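PDB 4CXP: endonuclease 2 from Arabidopsis thaliana, which cleaves RNA and single-stranded DNA, and double-stranded DNA less well, into 5'-phosphorylated products with the help of divalent metal ions. Local coordinates for residues 144-148 against 160-164. Residues are numbered along the deposited sequence; the frame is centred on the assembly and turned at random.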
# COMPACT_ATOMS: atom_id res chain seq x y z
N VAL A 144 -0.87 22.00 3.75
CA VAL A 144 0.43 22.41 4.27
C VAL A 144 1.30 22.81 3.08
O VAL A 144 0.80 22.99 1.96
CB VAL A 144 1.06 21.29 5.14
CG1 VAL A 144 0.21 21.05 6.37
CG2 VAL A 144 1.24 20.00 4.36
N HIS A 145 2.59 22.98 3.32
CA HIS A 145 3.56 23.11 2.25
C HIS A 145 4.54 21.96 2.38
O HIS A 145 4.94 21.59 3.49
CB HIS A 145 4.32 24.44 2.31
CG HIS A 145 3.58 25.60 1.68
ND1 HIS A 145 2.46 26.17 2.25
CD2 HIS A 145 3.79 26.29 0.53
CE1 HIS A 145 2.02 27.17 1.49
NE2 HIS A 145 2.81 27.25 0.44
N TRP A 146 4.92 21.38 1.24
CA TRP A 146 6.04 20.45 1.13
C TRP A 146 7.19 21.26 0.57
O TRP A 146 7.15 21.68 -0.59
CB TRP A 146 5.69 19.27 0.21
CG TRP A 146 6.80 18.27 0.14
CD1 TRP A 146 7.59 17.99 -0.93
CD2 TRP A 146 7.25 17.43 1.20
NE1 TRP A 146 8.50 17.02 -0.60
CE2 TRP A 146 8.31 16.66 0.70
CE3 TRP A 146 6.87 17.27 2.54
CZ2 TRP A 146 8.99 15.75 1.48
CZ3 TRP A 146 7.55 16.35 3.31
CH2 TRP A 146 8.59 15.60 2.78
N TYR A 147 8.17 21.57 1.41
CA TYR A 147 9.18 22.56 1.06
C TYR A 147 8.45 23.83 0.61
O TYR A 147 7.64 24.34 1.38
CB TYR A 147 10.24 21.99 0.10
CG TYR A 147 11.06 20.89 0.75
CD1 TYR A 147 10.62 19.57 0.77
CD2 TYR A 147 12.26 21.16 1.38
CE1 TYR A 147 11.36 18.57 1.38
CE2 TYR A 147 13.00 20.17 1.99
CZ TYR A 147 12.55 18.87 1.98
OH TYR A 147 13.26 17.85 2.57
N THR A 148 8.69 24.33 -0.59
CA THR A 148 8.12 25.61 -0.99
C THR A 148 6.74 25.52 -1.65
O THR A 148 6.18 26.56 -1.98
CB THR A 148 9.02 26.39 -1.94
OG1 THR A 148 8.99 25.75 -3.22
CG2 THR A 148 10.43 26.50 -1.42
N ASN A 160 4.94 12.76 -2.18
CA ASN A 160 6.04 13.73 -2.08
C ASN A 160 7.26 13.20 -1.36
O ASN A 160 8.38 13.45 -1.81
CB ASN A 160 5.63 15.05 -1.42
CG ASN A 160 4.58 15.78 -2.20
OD1 ASN A 160 4.87 16.55 -3.14
ND2 ASN A 160 3.37 15.59 -1.81
N ILE A 161 7.09 12.48 -0.25
CA ILE A 161 8.25 11.94 0.45
C ILE A 161 9.06 11.04 -0.50
O ILE A 161 10.27 11.18 -0.63
CB ILE A 161 7.86 11.18 1.73
CG1 ILE A 161 7.25 12.14 2.76
CG2 ILE A 161 9.07 10.47 2.29
CD1 ILE A 161 6.54 11.42 3.89
N ILE A 162 8.37 10.11 -1.16
CA ILE A 162 9.06 9.18 -2.04
C ILE A 162 9.74 9.91 -3.20
O ILE A 162 10.89 9.62 -3.53
CB ILE A 162 8.09 8.09 -2.54
CG1 ILE A 162 7.63 7.22 -1.37
CG2 ILE A 162 8.75 7.24 -3.62
CD1 ILE A 162 6.45 6.34 -1.72
N GLU A 163 9.03 10.84 -3.82
CA GLU A 163 9.59 11.56 -4.96
C GLU A 163 10.82 12.37 -4.57
O GLU A 163 11.79 12.44 -5.32
CB GLU A 163 8.54 12.49 -5.56
CG GLU A 163 7.45 11.82 -6.35
CD GLU A 163 6.26 12.77 -6.63
OE1 GLU A 163 6.19 13.88 -6.05
OE2 GLU A 163 5.37 12.38 -7.40
N THR A 164 10.77 13.02 -3.42
CA THR A 164 11.89 13.82 -2.96
C THR A 164 13.07 12.93 -2.64
O THR A 164 14.22 13.26 -2.96
CB THR A 164 11.46 14.69 -1.78
OG1 THR A 164 10.39 15.53 -2.19
CG2 THR A 164 12.60 15.53 -1.28
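The strand piece carrying W146 and the helical turn from N160 to T164 run nearly parallel, 18° between their axes and 11.5 Å apart, and the indole of W146 spans much of the gap. Its CG lies anti to the backbone N (chi1 -177°), which carries the ring out to the helix. There W146 NE1 donates to T164 OG1 at 2.9 Å; the bond is nearly straight (166°) and lies close to the ring plane. T164 OG1 in turn donates to N160 O, 2.9 Å away within the helix, while T164 N reaches that oxygen from the other face of its carbonyl plane. The setting is a β-hairpin, strands 143-146 and 149-152, leading directly into helix 153-169 of the S1/P1 nuclease fold, all within the substrate-binding region; D158, a ligand of one zinc ion, lies earlier on the same helix. N160 CB sits 3.5 Å over the centroid of the five-membered ring of W146 in a CH-pi contact. At the benzo end, W146 CH2 meets I161 CG1 at 3.7 Å. The opposite indole face carries Y147 CD1, and Y147 CE1 approaches T164 CG2 at 4.2 Å; the Y147 hydroxyl is hydrogen-bonded to D233. F236 of helix 233-262 touches both aromatic side chains.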